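Local coordinates for protein carbohydrate deacetylase Agd3 (Neosartorya fumigata, PDB 6NWZ) that probably removes N-acetyl groups from the exopolysaccharide galactosaminogalactan and is required for biofilm formation by Aspergillus fumigatus, at residues Gln101-Gln104 against Leu105-Tyr108; Asn204-Asp207 against Gly208-Gln211; His231-Ile234 against Thr235-Arg239. All coordinates share one frame; numbering follows the deposited sequence.

Overall arrangement
Interactions 1, 2 and 3 follow one another along the chain and neither nest nor cross. Each is a local contact within continuous chain. Interaction 1 joins two successive turns of helix 99-112. Interaction 2 closes the tight turn between strands 198-206 and 209-214. Interaction 3 spans the last turns of helix 224-237, the next helix after that hairpin. Interactions 1 and 2 lie inside the CBM87 range. They touch where Arg209 of the hairpin meets the Tyr106 ring. Interaction 2 also touches interaction 3, as Trp236 packs on the backbone of Glu210 and Gln211. The hairpin thus connects the two helices, whose contacts do not touch each other.

Interaction 1: residues Gln101-Gln104 against Leu105-Tyr108; sequences QWNQ and LYAY
Leu105 N, Tyr106 N, Ala107 N and Tyr108 N each donate to the carbonyl oxygen four residues back, from Gln101 O to Gln104 O, as in a regular alpha-helix. The bond from Tyr106 N to Trp102 O is 3.0 Å long, and that from Ala107 N to Asn103 O is 2.8 Å. The main side-chain pair is Trp102 and Tyr106, one turn apart. The indole takes part through its six-membered ring. Its CE3 lies 3.4 Å from Tyr106 OH and 3.8 Å from Tyr106 CZ. The two ring planes meet obliquely at 43°. Tyr106 CG stays beside its own backbone N (chi1 -60°), which turns the ring back along the helix over the preceding turn. One face of the phenol then lies over Trp102 O, which is offset toward the rim of the ring.

These residues belong to helix 99-112 of the CBM87 region, which lies against a beta-sheet. Trp102 and Leu105 both pack on Met116 of strand 115-119, and Leu105 also reaches Ile30 of strand 22-31. Within the helix, Leu105 CD1 approaches Trp102 CE3 at 4.3 Å. The indole N-H is used elsewhere, as Trp102 NE1 bonds to Ser95 OG and fixes the polar edge of the ring, while Tyr106 makes a cation-pi contact with Arg209 of the neighbouring hairpin. At the more exposed side, Asn103 OD1 comes within 3.9 Å of Tyr106 CD2, with the amide plane turned 57° from the ring. Gln104 NE2, at the end of an extended chain, bonds to Asp100 OD1.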
ATOM      1  N   GLN A 101     -25.767  12.776 -26.017  1.00 61.45           N
ATOM      2  CA  GLN A 101     -25.306  12.483 -24.663  1.00 46.43           C
ATOM      3  C   GLN A 101     -23.946  13.117 -24.394  1.00 48.55           C
ATOM      4  O   GLN A 101     -23.713  13.659 -23.306  1.00 52.27           O
ATOM      5  CB  GLN A 101     -25.253  10.974 -24.440  1.00 42.03           C
ATOM      6  CG  GLN A 101     -26.612  10.298 -24.532  1.00 45.07           C
ATOM      7  CD  GLN A 101     -26.575   8.847 -24.098  1.00 47.68           C
ATOM      8  OE1 GLN A 101     -25.873   8.025 -24.689  1.00 52.87           O
ATOM      9  NE2 GLN A 101     -27.330   8.524 -23.055  1.00 51.43           N
ATOM     10  N   TRP A 102     -23.037  13.063 -25.369  1.00 45.04           N
ATOM     11  CA  TRP A 102     -21.741  13.711 -25.192  1.00 41.47           C
ATOM     12  C   TRP A 102     -21.886  15.220 -25.065  1.00 48.41           C
ATOM     13  O   TRP A 102     -21.101  15.860 -24.357  1.00 49.13           O
ATOM     14  CB  TRP A 102     -20.809  13.360 -26.349  1.00 36.36           C
ATOM     15  CG  TRP A 102     -20.136  12.036 -26.191  1.00 42.68           C
ATOM     16  CD1 TRP A 102     -20.485  10.864 -26.788  1.00 43.35           C
ATOM     17  CD2 TRP A 102     -18.993  11.749 -25.374  1.00 45.81           C
ATOM     18  NE1 TRP A 102     -19.630   9.860 -26.398  1.00 50.27           N
ATOM     19  CE2 TRP A 102     -18.705  10.378 -25.529  1.00 38.85           C
ATOM     20  CE3 TRP A 102     -18.185  12.516 -24.529  1.00 47.55           C
ATOM     21  CZ2 TRP A 102     -17.644   9.758 -24.873  1.00 31.27           C
ATOM     22  CZ3 TRP A 102     -17.131  11.900 -23.878  1.00 44.12           C
ATOM     23  CH2 TRP A 102     -16.869  10.534 -24.054  1.00 39.23           C
ATOM     24  N   ASN A 103     -22.884  15.805 -25.735  1.00 52.44           N
ATOM     25  CA  ASN A 103     -23.103  17.242 -25.620  1.00 52.04           C
ATOM     26  C   ASN A 103     -23.685  17.617 -24.261  1.00 54.80           C
ATOM     27  O   ASN A 103     -23.376  18.693 -23.735  1.00 54.76           O
ATOM     28  CB  ASN A 103     -24.010  17.730 -26.750  1.00 41.87           C
ATOM     29  CG  ASN A 103     -23.306  17.748 -28.096  1.00 42.96           C
ATOM     30  OD1 ASN A 103     -22.088  17.902 -28.168  1.00 54.09           O
ATOM     31  ND2 ASN A 103     -24.073  17.594 -29.170  1.00 42.61           N
ATOM     32  N   GLN A 104     -24.524  16.755 -23.680  1.00 45.95           N
ATOM     33  CA  GLN A 104     -24.974  16.986 -22.311  1.00 45.47           C
ATOM     34  C   GLN A 104     -23.793  17.020 -21.349  1.00 51.77           C
ATOM     35  O   GLN A 104     -23.741  17.863 -20.446  1.00 55.86           O
ATOM     36  CB  GLN A 104     -25.968  15.907 -21.886  1.00 51.95           C
ATOM     37  CG  GLN A 104     -27.221  15.821 -22.735  1.00 58.40           C
ATOM     38  CD  GLN A 104     -28.132  14.694 -22.292  1.00 62.73           C
ATOM     39  OE1 GLN A 104     -28.470  14.585 -21.114  1.00 59.70           O
ATOM     40  NE2 GLN A 104     -28.522  13.838 -23.232  1.00 61.67           N
ATOM     41  N   LEU A 105     -22.833  16.110 -21.531  1.00 42.25           N
ATOM     42  CA  LEU A 105     -21.654  16.103 -20.673  1.00 40.61           C
ATOM     43  C   LEU A 105     -20.823  17.364 -20.871  1.00 45.47           C
ATOM     44  O   LEU A 105     -20.351  17.960 -19.896  1.00 51.50           O
ATOM     45  CB  LEU A 105     -20.821  14.850 -20.939  1.00 44.32           C
ATOM     46  CG  LEU A 105     -21.501  13.512 -20.636  1.00 42.91           C
ATOM     47  CD1 LEU A 105     -20.597  12.354 -21.012  1.00 41.16           C
ATOM     48  CD2 LEU A 105     -21.891  13.430 -19.170  1.00 36.84           C
ATOM     49  N   TYR A 106     -20.638  17.792 -22.124  1.00 48.61           N
ATOM     50  CA  TYR A 106     -19.896  19.026 -22.377  1.00 53.71           C
ATOM     51  C   TYR A 106     -20.638  20.236 -21.824  1.00 53.68           C
ATOM     52  O   TYR A 106     -20.017  21.166 -21.295  1.00 53.85           O
ATOM     53  CB  TYR A 106     -19.642  19.201 -23.875  1.00 35.72           C
ATOM     54  CG  TYR A 106     -18.843  18.090 -24.519  1.00 46.19           C
ATOM     55  CD1 TYR A 106     -17.981  17.297 -23.770  1.00 43.80           C
ATOM     56  CD2 TYR A 106     -18.954  17.832 -25.880  1.00 42.53           C
ATOM     57  CE1 TYR A 106     -17.254  16.278 -24.361  1.00 41.86           C
ATOM     58  CE2 TYR A 106     -18.229  16.817 -26.478  1.00 33.23           C
ATOM     59  CZ  TYR A 106     -17.383  16.045 -25.715  1.00 34.45           C
ATOM     60  OH  TYR A 106     -16.663  15.036 -26.309  1.00 59.76           O
ATOM     61  N   ALA A 107     -21.967  20.245 -21.946  1.00 46.83           N
ATOM     62  CA  ALA A 107     -22.751  21.353 -21.412  1.00 41.92           C
ATOM     63  C   ALA A 107     -22.647  21.415 -19.896  1.00 46.24           C
ATOM     64  O   ALA A 107     -22.571  22.504 -19.314  1.00 42.98           O
ATOM     65  CB  ALA A 107     -24.210  21.221 -21.844  1.00 44.21           C
ATOM     66  N   TYR A 108     -22.642  20.254 -19.239  1.00 51.44           N
ATOM     67  CA  TYR A 108     -22.478  20.229 -17.791  1.00 41.35           C
ATOM     68  C   TYR A 108     -21.117  20.781 -17.387  1.00 48.00           C
ATOM     69  O   TYR A 108     -21.015  21.550 -16.423  1.00 54.30           O
ATOM     70  CB  TYR A 108     -22.668  18.806 -17.267  1.00 40.86           C
ATOM     71  CG  TYR A 108     -22.492  18.674 -15.773  1.00 48.14           C
ATOM     72  CD1 TYR A 108     -23.374  19.291 -14.891  1.00 49.10           C
ATOM     73  CD2 TYR A 108     -21.447  17.930 -15.241  1.00 39.07           C
ATOM     74  CE1 TYR A 108     -23.215  19.173 -13.520  1.00 51.26           C
ATOM     75  CE2 TYR A 108     -21.280  17.806 -13.872  1.00 39.38           C
ATOM     76  CZ  TYR A 108     -22.166  18.429 -13.016  1.00 51.40           C
ATOM     77  OH  TYR A 108     -22.003  18.306 -11.655  1.00 53.35           O
TER

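Interaction 2: residues Asn204-Asp207 against Gly208-Gln211; sequences NNFD and GREQ. With ZN (zinc ion), chain J.
Asn204 and Gln211 lie side by side and point the same way from a hydrogen-bonded antiparallel pair. Their amide planes are turned 72° apart. Gln211 NE2 donates to Asn204 OD1 over 2.9 Å. The acceptor lies in the plane of the Gln211 amide, while the donor is tilted from the carbonyl plane of Asn204. Gln211 has CG anti to the backbone N (chi1 179°) and an extended chain, which brings its amide level with that of Asn204. Both amides are buried and have further partners, as Asn204 ND2 bonds to Thr182 OG1 and Gln211 NE2 also donates to Lys126 O.

Phe206 and Arg209 stand on the same face of the hairpin. Phe206 CD2 lies over one face of the guanidinium, 3.5 Å from Arg209 NH2, with the two planes 43° apart. Farther round the phenyl ring, Gln211 NE2 approaches Phe206 CE2 at the ring edge, at 4.1 Å.

The motif is a beta-hairpin with a two-residue loop, a type I' turn from Phe206 to Arg209. Phe206 N bonds to Arg209 O over 2.8 Å, while the return bond from Arg209 N to Phe206 O is weak. Asp207 and Gly208 occupy the turn with positive phi. Asn205 OD1 accepts a hydrogen bond from Gly208 N over 3.1 Å, tying the side chain to the turn backbone.

Asn205 and Glu210 leave from the opposite face, side by side. Glu210 OE1 binds a zinc ion at 2.4 Å, with Leu684 O as another ligand. Glu210 OE2 forms a salt bridge with Arg115, which would steady the carboxylate beside the metal.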
ATOM      1  N   ASN A 204      -6.807  19.914 -22.623  1.00 36.76           N
ATOM      2  CA  ASN A 204      -7.552  20.697 -23.596  1.00 28.97           C
ATOM      3  C   ASN A 204      -8.321  21.807 -22.897  1.00 39.48           C
ATOM      4  O   ASN A 204      -8.822  21.629 -21.782  1.00 42.78           O
ATOM      5  CB  ASN A 204      -8.529  19.818 -24.379  1.00 31.03           C
ATOM      6  CG  ASN A 204      -7.845  18.671 -25.084  1.00 32.59           C
ATOM      7  OD1 ASN A 204      -8.140  17.507 -24.822  1.00 36.07           O
ATOM      8  ND2 ASN A 204      -6.933  18.992 -25.994  1.00 33.79           N
ATOM      9  N   ASN A 205      -8.411  22.953 -23.560  1.00 33.47           N
ATOM     10  CA  ASN A 205      -9.297  24.036 -23.145  1.00 34.37           C
ATOM     11  C   ASN A 205     -10.087  24.433 -24.385  1.00 36.98           C
ATOM     12  O   ASN A 205      -9.600  25.196 -25.222  1.00 45.25           O
ATOM     13  CB  ASN A 205      -8.519  25.208 -22.565  1.00 29.77           C
ATOM     14  CG  ASN A 205      -9.424  26.257 -21.956  1.00 36.73           C
ATOM     15  OD1 ASN A 205     -10.418  26.666 -22.557  1.00 33.04           O
ATOM     16  ND2 ASN A 205      -9.089  26.695 -20.750  1.00 59.52           N
ATOM     17  N   PHE A 206     -11.303  23.903 -24.504  1.00 41.31           N
ATOM     18  CA  PHE A 206     -12.152  24.145 -25.668  1.00 39.94           C
ATOM     19  C   PHE A 206     -13.207  25.179 -25.290  1.00 54.78           C
ATOM     20  O   PHE A 206     -14.355  24.858 -24.981  1.00 64.09           O
ATOM     21  CB  PHE A 206     -12.777  22.843 -26.150  1.00 32.40           C
ATOM     22  CG  PHE A 206     -11.787  21.867 -26.714  1.00 40.35           C
ATOM     23  CD1 PHE A 206     -10.794  22.289 -27.585  1.00 33.61           C
ATOM     24  CD2 PHE A 206     -11.849  20.524 -26.370  1.00 38.12           C
ATOM     25  CE1 PHE A 206      -9.884  21.388 -28.106  1.00 41.73           C
ATOM     26  CE2 PHE A 206     -10.943  19.618 -26.889  1.00 33.39           C
ATOM     27  CZ  PHE A 206      -9.959  20.048 -27.756  1.00 38.80           C
ATOM     28  N   ASP A 207     -12.794  26.446 -25.325  1.00 59.20           N
ATOM     29  CA  ASP A 207     -13.656  27.582 -24.996  1.00 66.07           C
ATOM     30  C   ASP A 207     -14.327  27.399 -23.635  1.00 63.09           C
ATOM     31  O   ASP A 207     -15.543  27.536 -23.487  1.00 73.72           O
ATOM     32  CB  ASP A 207     -14.697  27.818 -26.090  1.00 72.93           C
ATOM     33  CG  ASP A 207     -14.068  28.120 -27.433  1.00 99.54           C
ATOM     34  OD1 ASP A 207     -13.725  29.296 -27.679  1.00110.55           O
ATOM     35  OD2 ASP A 207     -13.905  27.179 -28.238  1.00111.23           O
ATOM     36  N   GLY A 208     -13.514  27.086 -22.624  1.00 40.49           N
ATOM     37  CA  GLY A 208     -13.976  26.922 -21.269  1.00 36.09           C
ATOM     38  C   GLY A 208     -14.056  25.482 -20.800  1.00 42.13           C
ATOM     39  O   GLY A 208     -13.908  25.224 -19.600  1.00 42.63           O
ATOM     40  N   ARG A 209     -14.295  24.542 -21.713  1.00 37.46           N
ATOM     41  CA  ARG A 209     -14.379  23.134 -21.349  1.00 35.50           C
ATOM     42  C   ARG A 209     -12.974  22.570 -21.184  1.00 36.65           C
ATOM     43  O   ARG A 209     -12.175  22.600 -22.125  1.00 45.96           O
ATOM     44  CB  ARG A 209     -15.155  22.353 -22.407  1.00 32.48           C
ATOM     45  CG  ARG A 209     -15.262  20.875 -22.093  1.00 41.21           C
ATOM     46  CD  ARG A 209     -16.343  20.212 -22.913  1.00 36.47           C
ATOM     47  NE  ARG A 209     -16.079  20.303 -24.344  1.00 32.15           N
ATOM     48  CZ  ARG A 209     -15.354  19.425 -25.027  1.00 44.46           C
ATOM     49  NH1 ARG A 209     -14.808  18.382 -24.412  1.00 54.55           N
ATOM     50  NH2 ARG A 209     -15.174  19.593 -26.328  1.00 44.53           N
ATOM     51  N   GLU A 210     -12.670  22.063 -19.992  1.00 35.93           N
ATOM     52  CA  GLU A 210     -11.334  21.581 -19.668  1.00 27.92           C
ATOM     53  C   GLU A 210     -11.323  20.060 -19.657  1.00 36.42           C
ATOM     54  O   GLU A 210     -12.216  19.430 -19.081  1.00 39.39           O
ATOM     55  CB  GLU A 210     -10.868  22.120 -18.318  1.00 42.18           C
ATOM     56  CG  GLU A 210     -11.064  23.610 -18.153  1.00 38.27           C
ATOM     57  CD  GLU A 210     -10.394  24.141 -16.908  1.00 66.23           C
ATOM     58  OE1 GLU A 210      -9.447  24.943 -17.044  1.00 90.09           O
ATOM     59  OE2 GLU A 210     -10.802  23.747 -15.795  1.00 82.96           O
ATOM     60  N   GLN A 211     -10.304  19.480 -20.282  1.00 40.80           N
ATOM     61  CA  GLN A 211     -10.237  18.042 -20.484  1.00 32.10           C
ATOM     62  C   GLN A 211      -8.784  17.601 -20.407  1.00 34.22           C
ATOM     63  O   GLN A 211      -7.893  18.311 -20.879  1.00 46.49           O
ATOM     64  CB  GLN A 211     -10.845  17.657 -21.839  1.00 31.60           C
ATOM     65  CG  GLN A 211     -10.810  16.173 -22.164  1.00 34.10           C
ATOM     66  CD  GLN A 211     -11.455  15.865 -23.501  1.00 38.54           C
ATOM     67  OE1 GLN A 211     -12.572  15.351 -23.560  1.00 40.29           O
ATOM     68  NE2 GLN A 211     -10.754  16.184 -24.585  1.00 37.81           N
TER
HETATM   69 ZN    ZN J 911      -9.822  26.669 -15.447  1.00126.11          ZN

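Interaction 3: residues His231-Ile234 against Thr235-Arg239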
ATOM      1  N   HIS A 231      -2.190   9.511 -10.481  1.00 35.23           N
ATOM      2  CA  HIS A 231      -2.140  10.628  -9.547  1.00 29.97           C
ATOM      3  C   HIS A 231      -2.166  11.974 -10.258  1.00 33.13           C
ATOM      4  O   HIS A 231      -2.515  12.987  -9.641  1.00 27.17           O
ATOM      5  CB  HIS A 231      -0.900  10.506  -8.665  1.00 18.82           C
ATOM      6  CG  HIS A 231      -0.860   9.240  -7.870  1.00 32.69           C
ATOM      7  ND1 HIS A 231      -1.684   9.019  -6.787  1.00 28.09           N
ATOM      8  CD2 HIS A 231      -0.110   8.122  -8.007  1.00 35.26           C
ATOM      9  CE1 HIS A 231      -1.436   7.821  -6.286  1.00 33.70           C
ATOM     10  NE2 HIS A 231      -0.485   7.256  -7.009  1.00 33.64           N
ATOM     11  N   ALA A 232      -1.816  12.009 -11.541  1.00 38.03           N
ATOM     12  CA  ALA A 232      -1.916  13.254 -12.290  1.00 34.49           C
ATOM     13  C   ALA A 232      -3.372  13.606 -12.571  1.00 38.83           C
ATOM     14  O   ALA A 232      -3.820  14.717 -12.265  1.00 38.45           O
ATOM     15  CB  ALA A 232      -1.115  13.150 -13.586  1.00 21.33           C
ATOM     16  N   TRP A 233      -4.139  12.668 -13.139  1.00 26.33           N
ATOM     17  CA  TRP A 233      -5.500  13.014 -13.531  1.00 29.46           C
ATOM     18  C   TRP A 233      -6.443  13.094 -12.338  1.00 31.49           C
ATOM     19  O   TRP A 233      -7.419  13.848 -12.385  1.00 36.04           O
ATOM     20  CB  TRP A 233      -6.034  12.038 -14.594  1.00 34.70           C
ATOM     21  CG  TRP A 233      -6.301  10.613 -14.170  1.00 31.92           C
ATOM     22  CD1 TRP A 233      -5.512   9.528 -14.419  1.00 25.50           C
ATOM     23  CD2 TRP A 233      -7.458  10.114 -13.476  1.00 37.35           C
ATOM     24  NE1 TRP A 233      -6.090   8.391 -13.905  1.00 37.78           N
ATOM     25  CE2 TRP A 233      -7.285   8.722 -13.321  1.00 33.22           C
ATOM     26  CE3 TRP A 233      -8.614  10.709 -12.959  1.00 41.65           C
ATOM     27  CZ2 TRP A 233      -8.222   7.918 -12.672  1.00 25.35           C
ATOM     28  CZ3 TRP A 233      -9.545   9.907 -12.311  1.00 40.95           C
ATOM     29  CH2 TRP A 233      -9.343   8.528 -12.175  1.00 37.19           C
ATOM     30  N   ILE A 234      -6.165  12.359 -11.259  1.00 33.02           N
ATOM     31  CA  ILE A 234      -6.988  12.480 -10.057  1.00 30.11           C
ATOM     32  C   ILE A 234      -6.800  13.851  -9.418  1.00 36.36           C
ATOM     33  O   ILE A 234      -7.774  14.530  -9.070  1.00 40.84           O
ATOM     34  CB  ILE A 234      -6.670  11.349  -9.064  1.00 28.51           C
ATOM     35  CG1 ILE A 234      -7.103  10.000  -9.637  1.00 28.24           C
ATOM     36  CG2 ILE A 234      -7.350  11.615  -7.725  1.00 23.17           C
ATOM     37  CD1 ILE A 234      -6.774   8.830  -8.746  1.00 22.19           C
ATOM     38  N   THR A 235      -5.544  14.278  -9.250  1.00 29.47           N
ATOM     39  CA  THR A 235      -5.279  15.584  -8.653  1.00 29.40           C
ATOM     40  C   THR A 235      -5.821  16.709  -9.525  1.00 41.13           C
ATOM     41  O   THR A 235      -6.347  17.705  -9.014  1.00 37.42           O
ATOM     42  CB  THR A 235      -3.779  15.775  -8.428  1.00 26.20           C
ATOM     43  OG1 THR A 235      -3.242  14.652  -7.718  1.00 30.00           O
ATOM     44  CG2 THR A 235      -3.525  17.039  -7.625  1.00 22.78           C
ATOM     45  N   TRP A 236      -5.693  16.571 -10.846  1.00 45.12           N
ATOM     46  CA  TRP A 236      -6.200  17.600 -11.747  1.00 37.64           C
ATOM     47  C   TRP A 236      -7.723  17.609 -11.773  1.00 42.37           C
ATOM     48  O   TRP A 236      -8.343  18.679 -11.772  1.00 36.65           O
ATOM     49  CB  TRP A 236      -5.639  17.385 -13.153  1.00 25.26           C
ATOM     50  CG  TRP A 236      -6.114  18.393 -14.154  1.00 31.52           C
ATOM     51  CD1 TRP A 236      -5.591  19.633 -14.376  1.00 34.27           C
ATOM     52  CD2 TRP A 236      -7.204  18.247 -15.075  1.00 40.35           C
ATOM     53  NE1 TRP A 236      -6.289  20.270 -15.374  1.00 39.91           N
ATOM     54  CE2 TRP A 236      -7.285  19.441 -15.820  1.00 44.36           C
ATOM     55  CE3 TRP A 236      -8.121  17.225 -15.340  1.00 38.21           C
ATOM     56  CZ2 TRP A 236      -8.245  19.643 -16.809  1.00 38.01           C
ATOM     57  CZ3 TRP A 236      -9.074  17.427 -16.326  1.00 33.39           C
ATOM     58  CH2 TRP A 236      -9.127  18.627 -17.047  1.00 27.25           C
ATOM     59  N   LEU A 237      -8.346  16.424 -11.795  1.00 35.43           N
ATOM     60  CA  LEU A 237      -9.803  16.361 -11.864  1.00 30.27           C
ATOM     61  C   LEU A 237     -10.452  16.973 -10.632  1.00 28.78           C
ATOM     62  O   LEU A 237     -11.528  17.567 -10.733  1.00 35.43           O
ATOM     63  CB  LEU A 237     -10.263  14.913 -12.025  1.00 25.57           C
ATOM     64  CG  LEU A 237     -11.750  14.681 -12.252  1.00 32.86           C
ATOM     65  CD1 LEU A 237     -12.174  15.334 -13.553  1.00 38.24           C
ATOM     66  CD2 LEU A 237     -12.036  13.192 -12.276  1.00 36.55           C
ATOM     67  N   THR A 238      -9.824  16.836  -9.468  1.00 38.51           N
ATOM     68  CA  THR A 238     -10.379  17.345  -8.224  1.00 37.01           C
ATOM     69  C   THR A 238      -9.827  18.711  -7.844  1.00 43.02           C
ATOM     70  O   THR A 238     -10.215  19.248  -6.802  1.00 42.76           O
ATOM     71  CB  THR A 238     -10.115  16.358  -7.081  1.00 43.82           C
ATOM     72  OG1 THR A 238      -8.706  16.269  -6.844  1.00 50.28           O
ATOM     73  CG2 THR A 238     -10.655  14.978  -7.418  1.00 30.47           C
ATOM     74  N   ARG A 239      -8.932  19.281  -8.654  1.00 38.02           N
ATOM     75  CA  ARG A 239      -8.215  20.514  -8.332  1.00 39.39           C
ATOM     76  C   ARG A 239      -7.489  20.432  -6.989  1.00 41.25           C
ATOM     77  O   ARG A 239      -7.241  21.460  -6.352  1.00 40.75           O
ATOM     78  CB  ARG A 239      -9.153  21.728  -8.349  1.00 34.79           C
ATOM     79  CG  ARG A 239      -9.698  22.078  -9.724  1.00 35.25           C
ATOM     80  CD  ARG A 239     -10.687  23.228  -9.648  1.00 34.44           C
ATOM     81  NE  ARG A 239     -11.041  23.730 -10.970  1.00 43.88           N
ATOM     82  CZ  ARG A 239     -12.041  23.253 -11.705  1.00 42.96           C
ATOM     83  NH1 ARG A 239     -12.781  22.254 -11.245  1.00 43.94           N
ATOM     84  NH2 ARG A 239     -12.299  23.771 -12.896  1.00 36.62           N
TER
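Thr235 OG1 donates to His231 O over 2.6 Å, nearly along the C=O axis. The same carbonyl receives only a weak bond from Thr235 N. One turn later, Ile234 O accepts two donors from Thr238. Thr238 OG1 lies 3.0 Å and Thr238 N 3.1 Å from Ile234 O, and they arrive from opposite faces of its plane. Thr238 OG1 sits between its backbone N and carbonyl carbon (chi1 65°), which lets it turn back to that oxygen.

On the apolar side, Trp233 and Leu237 run side by side. Leu237 CD2 meets the indole edge at Trp233 CZ3, 4.1 Å away. Both side chains rest on Val117 and Val78 of the adjoining strands.

Farther out, helix 224-237 ends in a Schellman motif, with positive phi at Arg239. Arg239 NH2 bonds to Leu684 O and forms a long, weak ion pair with Glu210 OE2; both of those residues bind zinc. His231 is held by Tyr47 OH and Leu536 O, and Trp236 makes a cation-pi contact with Arg115. Both threonine hydroxyls are paired with carbonyls of helix 224-237, so the buried Thr235 can keep its polar group in an enclosed setting.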